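Vlm2 (Streptomyces tsusimaensis, PDB 6ECB) is a nonribosomal peptide synthetase of valinomycin assembly, whose thioesterase domain, the part described here, probably releases the depsipeptide chain by oligomerisation and cyclisation. Local coordinates at residues I135-T139 against F240-H245; I162-I167 against F212-M217; K187-L191 against L204-D210. All blocks are in the same frame, centred on the assembly; numbering follows the deposited sequence.

Contact 1: I135-T139 against F240-H245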
ATOM      1  N   ILE A 135      -1.674  -0.978 -10.800  1.00 15.19           N
ATOM      2  CA  ILE A 135      -2.579   0.012 -10.238  1.00 16.00           C
ATOM      3  C   ILE A 135      -1.785   0.846  -9.236  1.00 15.68           C
ATOM      4  O   ILE A 135      -1.357   0.339  -8.186  1.00 16.63           O
ATOM      5  CB  ILE A 135      -3.787  -0.658  -9.574  1.00 17.85           C
ATOM      6  CG1 ILE A 135      -4.604  -1.385 -10.640  1.00 18.65           C
ATOM      7  CG2 ILE A 135      -4.612   0.353  -8.744  1.00 17.63           C
ATOM      8  CD1 ILE A 135      -5.733  -2.248 -10.085  1.00 23.83           C
ATOM      9  N   ILE A 136      -1.612   2.130  -9.540  1.00 16.33           N
ATOM     10  CA  ILE A 136      -0.936   3.075  -8.655  1.00 16.43           C
ATOM     11  C   ILE A 136      -1.998   3.915  -7.955  1.00 16.55           C
ATOM     12  O   ILE A 136      -2.828   4.579  -8.599  1.00 18.20           O
ATOM     13  CB  ILE A 136       0.050   3.972  -9.422  1.00 15.05           C
ATOM     14  CG1 ILE A 136       1.206   3.146 -10.003  1.00 15.10           C
ATOM     15  CG2 ILE A 136       0.539   5.117  -8.507  1.00 16.99           C
ATOM     16  CD1 ILE A 136       2.074   2.454  -8.974  1.00 17.48           C
ATOM     17  N   LEU A 137      -1.955   3.920  -6.623  1.00 16.51           N
ATOM     18  CA  LEU A 137      -2.895   4.698  -5.824  1.00 15.66           C
ATOM     19  C   LEU A 137      -2.179   5.945  -5.302  1.00 16.65           C
ATOM     20  O   LEU A 137      -1.455   5.905  -4.301  1.00 18.31           O
ATOM     21  CB  LEU A 137      -3.458   3.854  -4.690  1.00 17.65           C
ATOM     22  CG  LEU A 137      -4.254   2.629  -5.139  1.00 17.41           C
ATOM     23  CD1 LEU A 137      -4.704   1.864  -3.891  1.00 19.06           C
ATOM     24  CD2 LEU A 137      -5.448   2.990  -6.003  1.00 20.99           C
ATOM     25  N   ASP A 138      -2.349   7.032  -6.045  1.00 19.45           N
ATOM     26  CA  ASP A 138      -2.080   8.396  -5.602  1.00 21.46           C
ATOM     27  C   ASP A 138      -0.641   8.662  -5.155  1.00 20.38           C
ATOM     28  O   ASP A 138      -0.413   9.400  -4.189  1.00 23.81           O
ATOM     29  CB  ASP A 138      -3.063   8.779  -4.478  1.00 22.50           C
ATOM     30  CG  ASP A 138      -3.165  10.265  -4.301  1.00 28.32           C
ATOM     31  OD1 ASP A 138      -3.195  10.974  -5.334  1.00 22.90           O
ATOM     32  OD2 ASP A 138      -3.248  10.721  -3.145  1.00 28.12           O
ATOM     33  N   THR A 139       0.354   8.122  -5.877  1.00 18.93           N
ATOM     34  CA  THR A 139       1.718   8.565  -5.682  1.00 19.67           C
ATOM     35  C   THR A 139       2.341   8.790  -7.053  1.00 18.13           C
ATOM     36  O   THR A 139       2.156   7.959  -7.945  1.00 18.06           O
ATOM     37  CB  THR A 139       2.619   7.575  -4.887  1.00 26.32           C
ATOM     38  OG1 THR A 139       3.913   8.161  -4.711  1.00 27.62           O
ATOM     39  CG2 THR A 139       2.825   6.302  -5.581  1.00 27.01           C
ATOM     40  N   PHE A 240      -4.498   6.323 -10.159  1.00 19.05           N
ATOM     41  CA  PHE A 240      -5.663   6.934  -9.531  1.00 21.78           C
ATOM     42  C   PHE A 240      -5.123   8.017  -8.609  1.00 20.12           C
ATOM     43  O   PHE A 240      -4.396   7.708  -7.662  1.00 21.88           O
ATOM     44  CB  PHE A 240      -6.482   5.890  -8.756  1.00 20.82           C
ATOM     45  CG  PHE A 240      -7.084   4.835  -9.643  1.00 18.92           C
ATOM     46  CD1 PHE A 240      -6.337   3.715 -10.021  1.00 21.60           C
ATOM     47  CD2 PHE A 240      -8.363   4.979 -10.142  1.00 21.25           C
ATOM     48  CE1 PHE A 240      -6.871   2.777 -10.872  1.00 19.98           C
ATOM     49  CE2 PHE A 240      -8.908   4.032 -11.001  1.00 23.14           C
ATOM     50  CZ  PHE A 240      -8.148   2.921 -11.361  1.00 21.97           C
ATOM     51  N   ARG A 241      -5.465   9.276  -8.894  1.00 22.22           N
ATOM     52  CA  ARG A 241      -4.847  10.387  -8.184  1.00 20.98           C
ATOM     53  C   ARG A 241      -5.896  11.301  -7.576  1.00 19.25           C
ATOM     54  O   ARG A 241      -6.876  11.674  -8.235  1.00 24.09           O
ATOM     55  CB  ARG A 241      -3.936  11.216  -9.114  1.00 24.51           C
ATOM     56  CG  ARG A 241      -4.627  11.666 -10.360  1.00 24.91           C
ATOM     57  CD  ARG A 241      -3.837  12.752 -11.108  1.00 29.40           C
ATOM     58  NE  ARG A 241      -4.390  12.962 -12.441  1.00 28.68           N
ATOM     59  CZ  ARG A 241      -3.691  13.375 -13.493  1.00 27.18           C
ATOM     60  NH1 ARG A 241      -2.396  13.664 -13.385  1.00 28.66           N
ATOM     61  NH2 ARG A 241      -4.293  13.497 -14.658  1.00 30.76           N
ATOM     62  N   THR A 242      -5.635  11.698  -6.337  1.00 22.20           N
ATOM     63  CA  THR A 242      -6.456  12.707  -5.683  1.00 23.88           C
ATOM     64  C   THR A 242      -6.083  14.085  -6.232  1.00 33.71           C
ATOM     65  O   THR A 242      -5.066  14.256  -6.922  1.00 27.19           O
ATOM     66  CB  THR A 242      -6.297  12.653  -4.160  1.00 26.08           C
ATOM     67  OG1 THR A 242      -4.934  12.881  -3.764  1.00 25.66           O
ATOM     68  CG2 THR A 242      -6.758  11.302  -3.618  1.00 26.85           C
ATOM     69  N   LYS A 243      -6.927  15.064  -5.933  1.00 29.05           N
ATOM     70  CA  LYS A 243      -6.847  16.377  -6.570  1.00 29.76           C
ATOM     71  C   LYS A 243      -6.648  17.509  -5.574  1.00 32.63           C
ATOM     72  O   LYS A 243      -6.943  18.659  -5.888  1.00 35.45           O
ATOM     73  CB  LYS A 243      -8.084  16.622  -7.427  1.00 35.35           C
ATOM     74  CG  LYS A 243      -8.267  15.605  -8.553  1.00 48.68           C
ATOM     75  CD  LYS A 243      -6.976  15.352  -9.381  1.00 50.84           C
ATOM     76  CE  LYS A 243      -6.446  16.625 -10.052  1.00 57.54           C
ATOM     77  NZ  LYS A 243      -7.422  17.203 -11.022  1.00 48.45           N
ATOM     78  N   ASN A 244      -6.090  17.226  -4.413  1.00 32.13           N
ATOM     79  CA  ASN A 244      -5.817  18.259  -3.424  1.00 41.92           C
ATOM     80  C   ASN A 244      -4.339  18.329  -3.082  1.00 34.23           C
ATOM     81  O   ASN A 244      -3.967  18.753  -1.988  1.00 38.15           O
ATOM     82  CB  ASN A 244      -6.649  18.018  -2.170  1.00 44.68           C
ATOM     83  CG  ASN A 244      -8.112  18.085  -2.455  1.00 38.23           C
ATOM     84  OD1 ASN A 244      -8.607  19.096  -2.937  1.00 41.39           O
ATOM     85  ND2 ASN A 244      -8.815  16.984  -2.210  1.00 46.35           N
ATOM     86  N   HIS A 245      -3.477  17.892  -4.005  1.00 28.53           N
ATOM     87  CA  HIS A 245      -2.049  17.992  -3.781  1.00 25.27           C
ATOM     88  C   HIS A 245      -1.568  19.416  -4.012  1.00 26.53           C
ATOM     89  O   HIS A 245      -2.152  20.171  -4.789  1.00 29.92           O
ATOM     90  CB  HIS A 245      -1.282  17.057  -4.727  1.00 23.06           C
ATOM     91  CG  HIS A 245      -1.554  15.609  -4.509  1.00 23.65           C
ATOM     92  ND1 HIS A 245      -1.020  14.904  -3.452  1.00 26.40           N
ATOM     93  CD2 HIS A 245      -2.290  14.726  -5.221  1.00 22.99           C
ATOM     94  CE1 HIS A 245      -1.401  13.639  -3.537  1.00 26.87           C
ATOM     95  NE2 HIS A 245      -2.183  13.511  -4.593  1.00 22.97           N
TER

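Contact 2: I162-I167 against F212-M217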
ATOM      1  N   ILE A 162       4.393  10.596  13.354  1.00 46.79           N
ATOM      2  CA  ILE A 162       4.314   9.543  12.345  1.00 32.89           C
ATOM      3  C   ILE A 162       3.222   8.550  12.711  1.00 28.02           C
ATOM      4  O   ILE A 162       2.442   8.115  11.857  1.00 31.66           O
ATOM      5  CB  ILE A 162       5.672   8.822  12.204  1.00 38.83           C
ATOM      6  CG1 ILE A 162       6.781   9.771  11.755  1.00 53.14           C
ATOM      7  CG2 ILE A 162       5.541   7.626  11.272  1.00 35.73           C
ATOM      8  CD1 ILE A 162       6.508  10.437  10.477  1.00 46.24           C
ATOM      9  N   LEU A 163       3.191   8.144  13.974  1.00 32.70           N
ATOM     10  CA  LEU A 163       2.151   7.234  14.439  1.00 31.42           C
ATOM     11  C   LEU A 163       0.776   7.829  14.179  1.00 39.96           C
ATOM     12  O   LEU A 163      -0.097   7.182  13.593  1.00 31.79           O
ATOM     13  CB  LEU A 163       2.350   6.953  15.926  1.00 31.53           C
ATOM     14  CG  LEU A 163       1.300   6.110  16.649  1.00 33.94           C
ATOM     15  CD1 LEU A 163       1.882   5.521  17.928  1.00 42.52           C
ATOM     16  CD2 LEU A 163       0.036   6.951  16.989  1.00 34.63           C
ATOM     17  N   ALA A 164       0.584   9.086  14.581  1.00 34.63           N
ATOM     18  CA  ALA A 164      -0.724   9.726  14.454  1.00 47.40           C
ATOM     19  C   ALA A 164      -1.147   9.842  12.998  1.00 35.34           C
ATOM     20  O   ALA A 164      -2.278   9.497  12.632  1.00 45.51           O
ATOM     21  CB  ALA A 164      -0.688  11.108  15.097  1.00 41.68           C
ATOM     22  N   MET A 165      -0.242  10.315  12.137  1.00 34.42           N
ATOM     23  CA  MET A 165      -0.625  10.587  10.759  1.00 33.81           C
ATOM     24  C   MET A 165      -0.728   9.325   9.915  1.00 50.70           C
ATOM     25  O   MET A 165      -1.499   9.300   8.953  1.00 42.80           O
ATOM     26  CB  MET A 165       0.371  11.559  10.111  1.00 49.02           C
ATOM     27  CG  MET A 165       0.458  12.942  10.782  1.00 56.72           C
ATOM     28  SD  MET A 165      -1.134  13.749  11.147  1.00 53.76           S
ATOM     29  CE  MET A 165      -1.935  13.690   9.558  1.00 53.10           C
ATOM     30  N   GLY A 166       0.035   8.281  10.237  1.00 33.26           N
ATOM     31  CA  GLY A 166       0.018   7.075   9.428  1.00 31.02           C
ATOM     32  C   GLY A 166      -1.038   6.089   9.890  1.00 42.54           C
ATOM     33  O   GLY A 166      -2.199   6.171   9.476  1.00 36.43           O
ATOM     34  N   ILE A 167      -0.668   5.171  10.788  1.00 29.64           N
ATOM     35  CA  ILE A 167      -1.638   4.174  11.233  1.00 27.04           C
ATOM     36  C   ILE A 167      -2.785   4.824  12.010  1.00 33.92           C
ATOM     37  O   ILE A 167      -3.921   4.333  11.967  1.00 34.30           O
ATOM     38  CB  ILE A 167      -0.931   3.054  12.031  1.00 31.31           C
ATOM     39  CG1 ILE A 167      -1.919   1.925  12.333  1.00 41.99           C
ATOM     40  CG2 ILE A 167      -0.279   3.604  13.314  1.00 30.66           C
ATOM     41  CD1 ILE A 167      -1.255   0.587  12.484  1.00 45.59           C
ATOM     42  N   PHE A 212       5.310  -2.876  13.375  1.00 23.26           N
ATOM     43  CA  PHE A 212       4.915  -2.011  12.276  1.00 21.46           C
ATOM     44  C   PHE A 212       5.578  -0.643  12.399  1.00 21.73           C
ATOM     45  O   PHE A 212       6.105  -0.104  11.419  1.00 22.04           O
ATOM     46  CB  PHE A 212       3.384  -1.857  12.245  1.00 25.22           C
ATOM     47  CG  PHE A 212       2.951  -0.666  11.448  1.00 21.30           C
ATOM     48  CD1 PHE A 212       2.837  -0.755  10.092  1.00 19.31           C
ATOM     49  CD2 PHE A 212       2.725   0.557  12.069  1.00 31.58           C
ATOM     50  CE1 PHE A 212       2.494   0.337   9.345  1.00 20.10           C
ATOM     51  CE2 PHE A 212       2.381   1.670  11.328  1.00 29.31           C
ATOM     52  CZ  PHE A 212       2.258   1.560   9.975  1.00 25.45           C
ATOM     53  N   LEU A 213       5.544  -0.049  13.592  1.00 22.75           N
ATOM     54  CA  LEU A 213       6.082   1.299  13.745  1.00 23.18           C
ATOM     55  C   LEU A 213       7.591   1.319  13.518  1.00 24.10           C
ATOM     56  O   LEU A 213       8.125   2.267  12.925  1.00 23.21           O
ATOM     57  CB  LEU A 213       5.737   1.846  15.121  1.00 24.55           C
ATOM     58  CG  LEU A 213       4.250   2.104  15.361  1.00 31.56           C
ATOM     59  CD1 LEU A 213       3.995   2.326  16.839  1.00 34.72           C
ATOM     60  CD2 LEU A 213       3.819   3.307  14.539  1.00 30.28           C
ATOM     61  N   ARG A 214       8.291   0.267  13.945  1.00 23.98           N
ATOM     62  CA  ARG A 214       9.735   0.221  13.730  1.00 24.35           C
ATOM     63  C   ARG A 214      10.060   0.009  12.256  1.00 23.08           C
ATOM     64  O   ARG A 214      10.942   0.678  11.710  1.00 23.06           O
ATOM     65  CB  ARG A 214      10.372  -0.875  14.584  1.00 25.44           C
ATOM     66  CG  ARG A 214      10.303  -0.626  16.088  1.00 27.01           C
ATOM     67  CD  ARG A 214      10.973  -1.753  16.896  1.00 30.61           C
ATOM     68  NE  ARG A 214      10.826  -1.513  18.337  1.00 36.14           N
ATOM     69  CZ  ARG A 214      11.560  -0.636  19.016  1.00 52.42           C
ATOM     70  NH1 ARG A 214      12.508   0.074  18.402  1.00 53.50           N
ATOM     71  NH2 ARG A 214      11.351  -0.471  20.316  1.00 45.78           N
ATOM     72  N   LEU A 215       9.350  -0.897  11.582  1.00 22.13           N
ATOM     73  CA  LEU A 215       9.603  -1.084  10.156  1.00 21.03           C
ATOM     74  C   LEU A 215       9.214   0.167   9.369  1.00 20.30           C
ATOM     75  O   LEU A 215       9.870   0.532   8.393  1.00 19.87           O
ATOM     76  CB  LEU A 215       8.851  -2.311   9.634  1.00 20.33           C
ATOM     77  CG  LEU A 215       9.036  -2.633   8.146  1.00 19.31           C
ATOM     78  CD1 LEU A 215      10.517  -2.783   7.780  1.00 19.69           C
ATOM     79  CD2 LEU A 215       8.269  -3.903   7.822  1.00 18.93           C
ATOM     80  N   GLN A 216       8.155   0.852   9.790  1.00 20.34           N
ATOM     81  CA  GLN A 216       7.758   2.080   9.111  1.00 19.86           C
ATOM     82  C   GLN A 216       8.860   3.130   9.161  1.00 20.50           C
ATOM     83  O   GLN A 216       9.201   3.727   8.134  1.00 22.21           O
ATOM     84  CB  GLN A 216       6.472   2.633   9.738  1.00 22.09           C
ATOM     85  CG  GLN A 216       5.988   3.893   9.050  1.00 21.58           C
ATOM     86  CD  GLN A 216       4.724   4.430   9.712  1.00 26.66           C
ATOM     87  OE1 GLN A 216       4.626   4.467  10.929  1.00 25.73           O
ATOM     88  NE2 GLN A 216       3.751   4.828   8.902  1.00 29.86           N
ATOM     89  N   MET A 217       9.425   3.386  10.349  1.00 21.69           N
ATOM     90  CA  MET A 217      10.506   4.363  10.460  1.00 22.51           C
ATOM     91  C   MET A 217      11.662   3.983   9.549  1.00 23.25           C
ATOM     92  O   MET A 217      12.252   4.839   8.882  1.00 23.94           O
ATOM     93  CB  MET A 217      10.998   4.465  11.909  1.00 24.03           C
ATOM     94  CG  MET A 217      11.876   5.690  12.159  1.00 44.45           C
ATOM     95  SD  MET A 217      10.958   7.242  11.999  1.00 58.56           S
ATOM     96  CE  MET A 217       9.393   6.773  12.717  1.00 37.28           C
TER
HETATM   97  O   HOH W   1       2.147   5.434  11.420  1.00 27.16           O

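Contact 3: K187-L191 against L204-D210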
ATOM      1  N   LYS A 187       0.046   4.824  21.517  1.00 45.95           N
ATOM      2  CA  LYS A 187      -0.029   3.437  21.077  1.00 36.76           C
ATOM      3  C   LYS A 187      -1.203   2.723  21.735  1.00 38.60           C
ATOM      4  O   LYS A 187      -1.904   1.934  21.084  1.00 38.55           O
ATOM      5  CB  LYS A 187       1.285   2.704  21.385  1.00 40.25           C
ATOM      6  CG  LYS A 187       2.443   3.183  20.513  1.00 47.16           C
ATOM      7  CD  LYS A 187       3.511   2.111  20.313  1.00 63.92           C
ATOM      8  CE  LYS A 187       4.295   1.817  21.569  1.00 65.14           C
ATOM      9  NZ  LYS A 187       5.303   0.750  21.291  1.00 72.64           N
ATOM     10  N   GLN A 188      -1.438   2.994  23.018  1.00 37.58           N
ATOM     11  CA  GLN A 188      -2.507   2.294  23.720  1.00 35.94           C
ATOM     12  C   GLN A 188      -3.869   2.690  23.170  1.00 42.79           C
ATOM     13  O   GLN A 188      -4.773   1.851  23.088  1.00 39.49           O
ATOM     14  CB  GLN A 188      -2.446   2.560  25.214  1.00 41.96           C
ATOM     15  CG  GLN A 188      -3.383   1.656  25.996  1.00 57.15           C
ATOM     16  CD  GLN A 188      -3.078   0.183  25.771  1.00 72.59           C
ATOM     17  OE1 GLN A 188      -1.951  -0.263  25.981  1.00 63.50           O
ATOM     18  NE2 GLN A 188      -4.078  -0.571  25.317  1.00 51.25           N
ATOM     19  N   LEU A 189      -4.037   3.956  22.775  1.00 36.72           N
ATOM     20  CA  LEU A 189      -5.300   4.353  22.151  1.00 45.82           C
ATOM     21  C   LEU A 189      -5.531   3.591  20.857  1.00 47.91           C
ATOM     22  O   LEU A 189      -6.661   3.194  20.553  1.00 43.05           O
ATOM     23  CB  LEU A 189      -5.329   5.853  21.870  1.00 40.44           C
ATOM     24  CG  LEU A 189      -5.521   6.812  23.043  1.00 46.84           C
ATOM     25  CD1 LEU A 189      -5.634   8.218  22.478  1.00 47.34           C
ATOM     26  CD2 LEU A 189      -6.745   6.447  23.854  1.00 50.66           C
ATOM     27  N   LEU A 190      -4.479   3.391  20.065  1.00 34.63           N
ATOM     28  CA  LEU A 190      -4.645   2.621  18.844  1.00 29.13           C
ATOM     29  C   LEU A 190      -5.065   1.190  19.158  1.00 40.04           C
ATOM     30  O   LEU A 190      -5.936   0.630  18.484  1.00 34.85           O
ATOM     31  CB  LEU A 190      -3.359   2.628  18.014  1.00 31.42           C
ATOM     32  CG  LEU A 190      -2.846   3.990  17.551  1.00 46.49           C
ATOM     33  CD1 LEU A 190      -1.638   3.797  16.653  1.00 34.47           C
ATOM     34  CD2 LEU A 190      -3.926   4.782  16.821  1.00 43.00           C
ATOM     35  N   LEU A 191      -4.447   0.574  20.170  1.00 31.46           N
ATOM     36  CA  LEU A 191      -4.814  -0.791  20.532  1.00 44.11           C
ATOM     37  C   LEU A 191      -6.247  -0.841  21.050  1.00 31.85           C
ATOM     38  O   LEU A 191      -7.013  -1.751  20.706  1.00 41.67           O
ATOM     39  CB  LEU A 191      -3.828  -1.338  21.569  1.00 39.43           C
ATOM     40  CG  LEU A 191      -2.383  -1.453  21.072  1.00 41.62           C
ATOM     41  CD1 LEU A 191      -1.433  -1.808  22.206  1.00 46.75           C
ATOM     42  CD2 LEU A 191      -2.294  -2.486  19.977  1.00 38.74           C
ATOM     43  N   LEU A 204      -3.666  -7.174  14.836  1.00 33.16           N
ATOM     44  CA  LEU A 204      -3.129  -5.897  15.317  1.00 39.30           C
ATOM     45  C   LEU A 204      -3.015  -5.899  16.846  1.00 36.76           C
ATOM     46  O   LEU A 204      -3.735  -5.220  17.579  1.00 36.37           O
ATOM     47  CB  LEU A 204      -3.979  -4.752  14.794  1.00 40.30           C
ATOM     48  CG  LEU A 204      -3.517  -3.320  15.056  1.00 52.58           C
ATOM     49  CD1 LEU A 204      -2.036  -3.206  15.304  1.00 55.72           C
ATOM     50  CD2 LEU A 204      -3.929  -2.464  13.876  1.00 47.01           C
ATOM     51  N   SER A 205      -2.027  -6.651  17.317  1.00 30.89           N
ATOM     52  CA  SER A 205      -1.677  -6.756  18.723  1.00 32.66           C
ATOM     53  C   SER A 205      -0.677  -5.667  19.120  1.00 31.39           C
ATOM     54  O   SER A 205      -0.159  -4.931  18.279  1.00 30.55           O
ATOM     55  CB  SER A 205      -1.051  -8.112  18.990  1.00 40.66           C
ATOM     56  OG  SER A 205       0.065  -8.240  18.123  1.00 36.70           O
ATOM     57  N   GLU A 206      -0.388  -5.595  20.421  1.00 32.62           N
ATOM     58  CA  GLU A 206       0.656  -4.686  20.898  1.00 33.08           C
ATOM     59  C   GLU A 206       1.980  -4.962  20.191  1.00 37.15           C
ATOM     60  O   GLU A 206       2.674  -4.035  19.749  1.00 32.83           O
ATOM     61  CB  GLU A 206       0.818  -4.828  22.410  1.00 39.13           C
ATOM     62  CG  GLU A 206       1.884  -3.915  22.989  1.00 51.83           C
ATOM     63  CD  GLU A 206       2.126  -4.169  24.464  1.00 61.84           C
ATOM     64  OE1 GLU A 206       1.227  -4.731  25.122  1.00 59.61           O
ATOM     65  OE2 GLU A 206       3.224  -3.822  24.950  1.00 65.28           O
ATOM     66  N   ASP A 207       2.327  -6.239  20.049  1.00 37.39           N
ATOM     67  CA  ASP A 207       3.570  -6.620  19.388  1.00 36.42           C
ATOM     68  C   ASP A 207       3.565  -6.246  17.906  1.00 31.81           C
ATOM     69  O   ASP A 207       4.569  -5.759  17.373  1.00 30.88           O
ATOM     70  CB  ASP A 207       3.771  -8.117  19.561  1.00 43.74           C
ATOM     71  CG  ASP A 207       5.096  -8.577  19.049  1.00 54.42           C
ATOM     72  OD1 ASP A 207       6.117  -8.171  19.644  1.00 58.90           O
ATOM     73  OD2 ASP A 207       5.106  -9.337  18.052  1.00 49.78           O
ATOM     74  N   TYR A 208       2.458  -6.504  17.205  1.00 28.93           N
ATOM     75  CA  TYR A 208       2.376  -6.149  15.799  1.00 29.58           C
ATOM     76  C   TYR A 208       2.533  -4.650  15.605  1.00 27.30           C
ATOM     77  O   TYR A 208       3.215  -4.196  14.680  1.00 25.51           O
ATOM     78  CB  TYR A 208       1.028  -6.612  15.233  1.00 29.01           C
ATOM     79  CG  TYR A 208       0.879  -6.455  13.754  1.00 24.37           C
ATOM     80  CD1 TYR A 208       1.159  -7.503  12.884  1.00 25.52           C
ATOM     81  CD2 TYR A 208       0.443  -5.256  13.204  1.00 25.10           C
ATOM     82  CE1 TYR A 208       1.009  -7.362  11.531  1.00 26.83           C
ATOM     83  CE2 TYR A 208       0.296  -5.109  11.865  1.00 24.63           C
ATOM     84  CZ  TYR A 208       0.588  -6.165  11.027  1.00 25.54           C
ATOM     85  OH  TYR A 208       0.440  -5.997   9.703  1.00 25.47           O
ATOM     86  N   LEU A 209       1.876  -3.864  16.447  1.00 28.36           N
ATOM     87  CA  LEU A 209       1.966  -2.416  16.313  1.00 25.51           C
ATOM     88  C   LEU A 209       3.403  -1.940  16.484  1.00 25.70           C
ATOM     89  O   LEU A 209       3.878  -1.069  15.743  1.00 27.43           O
ATOM     90  CB  LEU A 209       1.052  -1.760  17.352  1.00 28.35           C
ATOM     91  CG  LEU A 209       1.078  -0.239  17.409  1.00 33.53           C
ATOM     92  CD1 LEU A 209       0.661   0.367  16.078  1.00 36.55           C
ATOM     93  CD2 LEU A 209       0.177   0.241  18.540  1.00 30.51           C
ATOM     94  N   ASP A 210       4.093  -2.471  17.492  1.00 26.49           N
ATOM     95  CA  ASP A 210       5.495  -2.125  17.695  1.00 27.03           C
ATOM     96  C   ASP A 210       6.325  -2.466  16.467  1.00 25.90           C
ATOM     97  O   ASP A 210       7.141  -1.657  16.002  1.00 26.94           O
ATOM     98  CB  ASP A 210       6.017  -2.866  18.926  1.00 34.76           C
ATOM     99  CG  ASP A 210       7.415  -2.439  19.297  1.00 66.27           C
ATOM    100  OD1 ASP A 210       7.567  -1.269  19.709  1.00 73.76           O
ATOM    101  OD2 ASP A 210       8.356  -3.259  19.168  1.00 80.67           O
TER

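Contact 1: I135-T139 against F240-H245
Asp138 and the loop from Thr242 to His245 meet beyond the paired stretch of strands 134-137 and 237-241, two parallel neighbours in the alpha/beta-hydrolase sheet. Polar bonds to the carboxylate dominate. OD1 of Asp138 takes two donors from opposite faces of its plane. Thr242 N comes from well above, 2.7 Å from OD1 of Asp138. His245 NE2 stands 2.8 Å from OD1 of Asp138, on the syn side but tilted out of the carboxylate plane, with OD1 lying in the plane of the imidazole. The hydroxyl OG1 of Thr242 donates to OD2 of Asp138 at 2.8 Å, likewise syn and tilted. Three grips from one loop fix the rotation of the carboxylate, whose CG stands anti to the backbone N (chi1 -161°) and is thereby carried across to that loop. OD2 also accepts from His273 ND1, a pattern consistent with the acid of a Ser111-His273-Asp138 triad, with His245 as a second histidine on the same acid.

Backbone bonding sets the register: Phe240 N gives an almost straight bond to Ile136 O (2.9 Å), while Asp138 N reaches Phe240 O only weakly.

The apolar part belongs to the strands, with Ile135 CG2 3.9 Å from CE1 of Phe240 and Leu137 CD2 packed against CB of the same phenylalanine.

Leu289 of helix 281-293 covers both Leu137 and Phe240, and the pair of strands is flanked by strands 105-110 and 264-268.

Contact 2: I162-I167 against F212-M217
Ile167 lies over Phe212 where helix 206-220 packs against the end of helix 157-165 and the start of helix 167-170, in the insertion between strands 134-137 and 237-241, the lid region of an alpha/beta-hydrolase thioesterase. Its CD1 sits over one face of the Phe212 ring, 4.2 Å from the centroid, a CH-pi contact displaced toward the rim, while CB approaches CE2 of Phe212 at 3.7 Å. The side chains run antiparallel alongside one another, and with CG1 anti to the backbone N (chi1 -173°) the isoleucine carries CD1 along the ring.

Leu213 is the next bump, received between Leu163 and Ile167: its CD1 meets Leu163 CD1 at 4.0 Å, and its CD2 faces CG2 of Ile167. At the other end, Ile162 offers two branches to two partners. CG1 of Ile162 meets the CE methyl of Met217, whose chain bends back to bring that methyl in; CG2 of Ile162 lies 3.3 Å from OE1 of Gln216.

Gln216 reaches across fully extended into the hollow beside Gly166. A CB on that glycine would point at the second helix and collide with NE2 of Gln216, so the close approach of the amide probably relies on the missing side chain. Lys187 and Leu190 of helix 183-194 close over Leu163 from outside the pair.

One water at the turn knits the backbone to the glutamine: it donates to Ile162 O and to Gln216 OE1, both at 2.7 Å, and accepts from Ile167 N at 2.9 Å.

Contact 3: K187-L191 against L204-D210
Leu191 and Leu209 pack together between two helices of the lid region of this alpha/beta-hydrolase domain, joined as a helix-loop-helix whose short segments make 125° between their N-to-C directions and approach to 10.5 Å between axes. The tight part is leucine-rich. CD2 of Leu209 fits against the backbone of the other helix, 3.7 Å from Lys187 O, and also touches Lys187 CB and the CG and CD2 of Leu191. Its second methyl, CD1, turns to CD1 of Leu190, the side chains crossing at about a right angle. With CG anti to the nitrogen of its own backbone (chi1 177°), Leu209 is directed into this cleft, where Ile167 also packs on it.

Leu191 spreads its two methyls over the start of helix 206-220: CD2 lies 3.7 Å from Ser205 O, and CD1 3.8 Å from CB of Glu206. An alanine here loses both methyls and is likely to open a gap between helix 183-194 and the first turn of helix 206-220, leaving CD2 of Leu209 without one neighbour. The turn is capped by Ser205, whose OG accepts from Tyr208 N.

Toward solvent the contact thins. Glu206 is exposed and gives Leu191 mainly the carbons of its stem. Asp210 is shared, its OD2 bound by Arg214 NE, and the link across the helices is a salt bridge, Lys187 NZ standing 3.4 Å from OD1 of Asp210.

In the fold
The three contacts illustrate how chemistry follows position in one fold. Contact 1 belongs to the central sheet and contact 2 to the helices inserted between its two strands; both are buried, whereas contact 3 is partly exposed at its rim. Contact 1 stands apart, its centre 21 Å from that of contact 2 and 29 Å from that of contact 3. The latter two share helix 206-220 and touch through leucine and isoleucine side chains and the aliphatic part of Lys187, so apolar packing runs on from one to the other. Polar bonding is densest around the probable active-site carboxylate of contact 1, falls to a single bridging water in contact 2, and becomes a peripheral salt bridge in contact 3.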